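Local coordinates for Alr3699 protein (Nostoc sp., PDB 4XSO) that is of unknown precise function but belongs to the GT-B clan of glycosyltransferases, built of two Rossmann-like domains, at residues 298-303 against 308-313; 319-324 against 366-371. All coordinates share one frame; numbering follows the deposited sequence.

Contact 1: residues 298-303 against 308-313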
loop_
_atom_site.group_PDB
_atom_site.type_symbol
_atom_site.label_atom_id
_atom_site.label_comp_id
_atom_site.label_asym_id
_atom_site.label_seq_id
_atom_site.Cartn_x
_atom_site.Cartn_y
_atom_site.Cartn_z
ATOM N N ARG A 298 -3.747 -30.108 -13.500
ATOM C CA ARG A 298 -4.476 -30.952 -12.513
ATOM C C ARG A 298 -5.055 -32.181 -13.233
ATOM O O ARG A 298 -4.976 -33.324 -12.778
ATOM C CB ARG A 298 -5.576 -30.153 -11.767
ATOM C CG ARG A 298 -5.002 -29.078 -10.822
ATOM C CD ARG A 298 -6.070 -28.202 -10.147
ATOM N NE ARG A 298 -6.988 -28.964 -9.302
ATOM C CZ ARG A 298 -6.707 -29.431 -8.076
ATOM N NH1 ARG A 298 -5.565 -29.140 -7.456
ATOM N NH2 ARG A 298 -7.602 -30.170 -7.425
ATOM N N VAL A 299 -5.579 -31.971 -14.434
ATOM C CA VAL A 299 -6.229 -33.046 -15.183
ATOM C C VAL A 299 -5.309 -34.211 -15.523
ATOM O O VAL A 299 -5.734 -35.379 -15.594
ATOM C CB VAL A 299 -6.833 -32.485 -16.508
ATOM C CG1 VAL A 299 -7.204 -33.581 -17.458
ATOM C CG2 VAL A 299 -8.063 -31.654 -16.153
ATOM N N ILE A 300 -4.064 -33.890 -15.759
ATOM C CA ILE A 300 -3.070 -34.875 -16.105
ATOM C C ILE A 300 -2.892 -35.733 -14.827
ATOM O O ILE A 300 -2.990 -36.916 -14.869
ATOM C CB ILE A 300 -1.758 -34.215 -16.483
ATOM C CG1 ILE A 300 -1.932 -33.376 -17.769
ATOM C CG2 ILE A 300 -0.665 -35.262 -16.650
ATOM C CD1 ILE A 300 -0.682 -32.526 -18.088
ATOM N N VAL A 301 -2.610 -35.123 -13.709
ATOM C CA VAL A 301 -2.545 -35.908 -12.436
ATOM C C VAL A 301 -3.808 -36.683 -12.119
ATOM O O VAL A 301 -3.749 -37.815 -11.690
ATOM C CB VAL A 301 -2.152 -35.022 -11.245
ATOM C CG1 VAL A 301 -2.120 -35.853 -9.936
ATOM C CG2 VAL A 301 -0.805 -34.417 -11.500
ATOM N N GLU A 302 -4.969 -36.112 -12.386
ATOM C CA GLU A 302 -6.221 -36.802 -12.092
ATOM C C GLU A 302 -6.374 -38.047 -12.926
ATOM O O GLU A 302 -6.731 -39.086 -12.419
ATOM C CB GLU A 302 -7.416 -35.867 -12.246
ATOM C CG GLU A 302 -7.385 -34.897 -11.082
ATOM C CD GLU A 302 -8.485 -33.874 -11.109
ATOM O OE1 GLU A 302 -8.653 -33.229 -12.167
ATOM O OE2 GLU A 302 -9.114 -33.691 -10.040
ATOM N N ALA A 303 -5.990 -37.934 -14.184
ATOM C CA ALA A 303 -6.072 -39.053 -15.111
ATOM C C ALA A 303 -5.163 -40.204 -14.668
ATOM O O ALA A 303 -5.544 -41.376 -14.710
ATOM C CB ALA A 303 -5.704 -38.545 -16.494
ATOM N N LYS A 308 -5.355 -44.192 -15.751
ATOM C CA LYS A 308 -5.621 -44.139 -17.198
ATOM C C LYS A 308 -4.395 -43.741 -18.001
ATOM O O LYS A 308 -3.524 -43.014 -17.529
ATOM C CB LYS A 308 -6.726 -43.121 -17.478
ATOM C CG LYS A 308 -8.094 -43.591 -16.976
ATOM C CD LYS A 308 -8.342 -44.918 -17.703
ATOM C CE LYS A 308 -9.725 -45.399 -17.684
ATOM N NZ LYS A 308 -9.720 -46.693 -18.374
ATOM N N PRO A 309 -4.309 -44.232 -19.224
ATOM C CA PRO A 309 -3.269 -43.682 -20.082
ATOM C C PRO A 309 -3.587 -42.203 -20.285
ATOM O O PRO A 309 -4.776 -41.837 -20.442
ATOM C CB PRO A 309 -3.514 -44.388 -21.404
ATOM C CG PRO A 309 -4.332 -45.595 -21.092
ATOM C CD PRO A 309 -5.211 -45.140 -19.984
ATOM N N VAL A 310 -2.568 -41.373 -20.267
ATOM C CA VAL A 310 -2.728 -39.974 -20.453
ATOM C C VAL A 310 -1.724 -39.461 -21.484
ATOM O O VAL A 310 -0.532 -39.836 -21.465
ATOM C CB VAL A 310 -2.627 -39.208 -19.136
ATOM C CG1 VAL A 310 -1.207 -39.264 -18.559
ATOM C CG2 VAL A 310 -3.029 -37.761 -19.333
ATOM N N VAL A 311 -2.188 -38.576 -22.358
ATOM C CA VAL A 311 -1.344 -37.931 -23.331
ATOM C C VAL A 311 -1.464 -36.477 -23.029
ATOM O O VAL A 311 -2.543 -36.008 -22.807
ATOM C CB VAL A 311 -1.764 -38.243 -24.831
ATOM C CG1 VAL A 311 -3.183 -37.952 -25.133
ATOM C CG2 VAL A 311 -0.869 -37.457 -25.808
ATOM N N ALA A 312 -0.344 -35.777 -22.962
ATOM C CA ALA A 312 -0.307 -34.358 -22.689
ATOM C C ALA A 312 0.565 -33.571 -23.626
ATOM O O ALA A 312 1.456 -34.097 -24.282
ATOM C CB ALA A 312 0.184 -34.099 -21.266
ATOM N N ALA A 313 0.347 -32.272 -23.613
ATOM C CA ALA A 313 1.128 -31.387 -24.472
ATOM C C ALA A 313 2.436 -31.127 -23.740
ATOM O O ALA A 313 2.421 -30.904 -22.530
ATOM C CB ALA A 313 0.345 -30.098 -24.760
#
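A303 O, at the last residue of segment 298-303 on a helix that runs on to 305, accepts from K308 N at 3.0 Å, and this backbone bond marks the point where the chain turns back on itself. The N-H...O angle of 153° describes a moderately bent bond. Beyond the turn, strand 310-313 runs back along the helix: the short axes run at 164° to each other, nearly antiparallel, and come within 8.9 Å, a gap filled by the side chains of I300, A303, V310 and A312. K308 turns its CB toward the helix, 3.5 Å from A303 O, but the rest of its chain bends off and carries NZ to C283 O. The geometry is that of a beta-alpha-beta unit in the C-terminal Rossmann-like domain of a GT-B protein, in which helix 298-305 links the parallel strands 285-287 and 310-313; the contact is its return leg. Alternate strand residues, V310 and A312, point their CB atoms at the helix, whereas V311 points away from it and packs on L285 and A287. The methyl of A303 lies 4.0 Å from V310 CG2, the branch that chi1 of 68° sets opposite the backbone N. One helical turn earlier, I300 reaches along the strand, its terminal CD1 lying 3.7 Å from A312 CB. Its other branch, CG2, makes a looser contact with V310 CG2 at 4.4 Å. I300 also packs on A318 and L321, and A303 on V286.

Contact 2: residues 319-324 against 366-371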
loop_
_atom_site.group_PDB
_atom_site.type_symbol
_atom_site.label_atom_id
_atom_site.label_comp_id
_atom_site.label_asym_id
_atom_site.label_seq_id
_atom_site.Cartn_x
_atom_site.Cartn_y
_atom_site.Cartn_z
ATOM N N MET A 319 5.640 -31.584 -18.459
ATOM C CA MET A 319 6.906 -32.306 -18.602
ATOM C C MET A 319 7.397 -32.861 -17.251
ATOM O O MET A 319 8.134 -33.813 -17.233
ATOM C CB MET A 319 7.982 -31.407 -19.257
ATOM C CG MET A 319 7.433 -30.416 -20.275
ATOM S SD MET A 319 8.724 -29.697 -21.333
ATOM C CE MET A 319 9.083 -28.146 -20.557
ATOM N N GLU A 320 6.964 -32.327 -16.105
ATOM C CA GLU A 320 7.482 -32.826 -14.808
ATOM C C GLU A 320 6.556 -33.909 -14.273
ATOM O O GLU A 320 6.911 -34.616 -13.325
ATOM C CB GLU A 320 7.439 -31.721 -13.746
ATOM C CG GLU A 320 8.344 -30.562 -13.993
ATOM C CD GLU A 320 7.868 -29.317 -13.235
ATOM O OE1 GLU A 320 7.784 -29.390 -11.982
ATOM O OE2 GLU A 320 7.630 -28.281 -13.903
ATOM N N LEU A 321 5.351 -33.951 -14.835
ATOM C CA LEU A 321 4.348 -34.897 -14.460
ATOM C C LEU A 321 4.475 -36.249 -15.137
ATOM O O LEU A 321 4.035 -37.286 -14.575
ATOM C CB LEU A 321 2.966 -34.321 -14.729
ATOM C CG LEU A 321 2.685 -32.915 -14.150
ATOM C CD1 LEU A 321 1.273 -32.471 -14.457
ATOM C CD2 LEU A 321 2.901 -32.892 -12.646
ATOM N N VAL A 322 4.969 -36.250 -16.371
ATOM C CA VAL A 322 4.876 -37.454 -17.211
ATOM C C VAL A 322 6.231 -37.812 -17.697
ATOM O O VAL A 322 6.897 -36.945 -18.177
ATOM C CB VAL A 322 4.005 -37.235 -18.489
ATOM C CG1 VAL A 322 4.109 -38.436 -19.407
ATOM C CG2 VAL A 322 2.537 -36.942 -18.193
ATOM N N GLU A 323 6.648 -39.076 -17.586
ATOM C CA GLU A 323 7.832 -39.532 -18.363
ATOM C C GLU A 323 7.295 -40.364 -19.491
ATOM O O GLU A 323 6.567 -41.344 -19.251
ATOM C CB GLU A 323 8.840 -40.349 -17.566
ATOM C CG GLU A 323 9.850 -39.529 -16.802
ATOM C CD GLU A 323 11.007 -39.055 -17.673
ATOM O OE1 GLU A 323 11.126 -39.476 -18.868
ATOM O OE2 GLU A 323 11.798 -38.250 -17.139
ATOM N N HIS A 324 7.635 -39.918 -20.696
ATOM C CA HIS A 324 7.098 -40.410 -21.982
ATOM C C HIS A 324 7.419 -41.865 -22.155
ATOM O O HIS A 324 8.561 -42.267 -22.026
ATOM C CB HIS A 324 7.740 -39.611 -23.174
ATOM C CG HIS A 324 7.229 -40.019 -24.522
ATOM N ND1 HIS A 324 6.052 -39.528 -25.041
ATOM C CD2 HIS A 324 7.690 -40.912 -25.438
ATOM C CE1 HIS A 324 5.826 -40.055 -26.236
ATOM N NE2 HIS A 324 6.804 -40.906 -26.500
ATOM N N GLN A 366 2.202 -41.784 -5.300
ATOM C CA GLN A 366 3.387 -41.454 -4.534
ATOM C C GLN A 366 3.665 -39.937 -4.473
ATOM O O GLN A 366 3.933 -39.398 -3.381
ATOM C CB GLN A 366 4.575 -42.313 -5.014
ATOM C CG GLN A 366 5.939 -41.923 -4.465
ATOM C CD GLN A 366 7.089 -42.433 -5.337
ATOM O OE1 GLN A 366 7.178 -43.625 -5.617
ATOM N NE2 GLN A 366 7.951 -41.523 -5.797
ATOM N N ARG A 367 3.648 -39.249 -5.618
ATOM C CA ARG A 367 4.044 -37.820 -5.687
ATOM C C ARG A 367 3.013 -36.785 -5.307
ATOM O O ARG A 367 3.362 -35.724 -4.902
ATOM C CB ARG A 367 4.463 -37.551 -7.166
ATOM C CG ARG A 367 5.591 -38.475 -7.643
ATOM C CD ARG A 367 5.977 -38.222 -9.137
ATOM N NE ARG A 367 6.520 -36.869 -9.270
ATOM C CZ ARG A 367 6.670 -36.194 -10.412
ATOM N NH1 ARG A 367 6.344 -36.710 -11.579
ATOM N NH2 ARG A 367 7.152 -34.955 -10.365
ATOM N N PHE A 368 1.715 -37.049 -5.526
ATOM C CA PHE A 368 0.688 -36.034 -5.445
ATOM C C PHE A 368 -0.408 -36.343 -4.391
ATOM O O PHE A 368 -1.462 -35.705 -4.361
ATOM C CB PHE A 368 0.077 -35.848 -6.808
ATOM C CG PHE A 368 1.106 -35.633 -7.867
ATOM C CD1 PHE A 368 1.937 -34.530 -7.819
ATOM C CD2 PHE A 368 1.287 -36.561 -8.866
ATOM C CE1 PHE A 368 2.901 -34.351 -8.832
ATOM C CE2 PHE A 368 2.278 -36.407 -9.864
ATOM C CZ PHE A 368 3.057 -35.322 -9.856
ATOM N N ASP A 369 -0.122 -37.299 -3.514
ATOM C CA ASP A 369 -1.042 -37.597 -2.393
ATOM C C ASP A 369 -1.165 -36.365 -1.499
ATOM O O ASP A 369 -0.172 -35.837 -1.022
ATOM C CB ASP A 369 -0.539 -38.821 -1.658
ATOM C CG ASP A 369 -1.501 -39.318 -0.573
ATOM O OD1 ASP A 369 -2.432 -38.601 -0.177
ATOM O OD2 ASP A 369 -1.282 -40.481 -0.145
ATOM N N VAL A 370 -2.379 -35.874 -1.356
ATOM C CA VAL A 370 -2.652 -34.737 -0.495
ATOM C C VAL A 370 -2.126 -34.894 0.922
ATOM O O VAL A 370 -1.751 -33.880 1.501
ATOM C CB VAL A 370 -4.144 -34.338 -0.482
ATOM C CG1 VAL A 370 -4.993 -35.309 0.355
ATOM C CG2 VAL A 370 -4.292 -32.888 -0.007
ATOM N N VAL A 371 -1.991 -36.133 1.431
ATOM C CA VAL A 371 -1.412 -36.351 2.764
ATOM C C VAL A 371 0.033 -35.975 2.793
ATOM O O VAL A 371 0.476 -35.205 3.653
ATOM C CB VAL A 371 -1.600 -37.809 3.299
ATOM C CG1 VAL A 371 -0.935 -37.984 4.661
ATOM C CG2 VAL A 371 -3.077 -38.135 3.384
#
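The guanidinium of R367 grips the backbone carbonyl of E320 end-on: NH1 lies 2.8 Å and NH2 3.0 Å from the single atom E320 O. That oxygen lies in the guanidinium plane, yet the two bonds bend to 152° and 140° at the hydrogens, as expected when two nitrogens share one acceptor. NH1 lies in the carbonyl plane; NH2 is tilted from it. Beside this fork, L321 CD2 approaches F368 CZ at 3.7 Å, the two side chains crossing obliquely.

F368 probably helps to hold the guanidinium in place, since its CZ sits 3.7 Å from the guanidinium plane of R367, over the centre, while R367 CB lies over a face of the phenyl ring. The bend at chi3 (64°) brings the guanidinium back alongside F368 CZ. Further out, the E320 carboxylate turns to Y179 OH and the backbone nitrogens of Q159 and A160, and Y179 meets the F368 ring edge-to-face. D369 OD1 caps the next helix by accepting from V371 N. The contact thus joins the short helix 318-321 to the junction between helices 350-368 and 370-382, with helix 298-305 packed against both L321 and F368.

Overall arrangement
Contacts 1 and 2 follow one another along the chain, strand 310-313 leading on to helix 318-321, and their centres are about 10 Å apart. Helix 298-305 serves both. I300 and V301 supply the bridge: I300 CB lies 4.0 Å from L321 CD1, and I300 CG2 3.9 Å from V322 CG2, while V301 CG1 reaches F368 CD2 at 3.6 Å. The apolar packing therefore runs without a break from the sheet face at strand 310-313, across the helix, to residues 319-324 and 366-371. Contact 1 is the more deeply buried; contact 2 adds a guanidinium bonded to a backbone carbonyl across the segments and the exit toward helix 370-382.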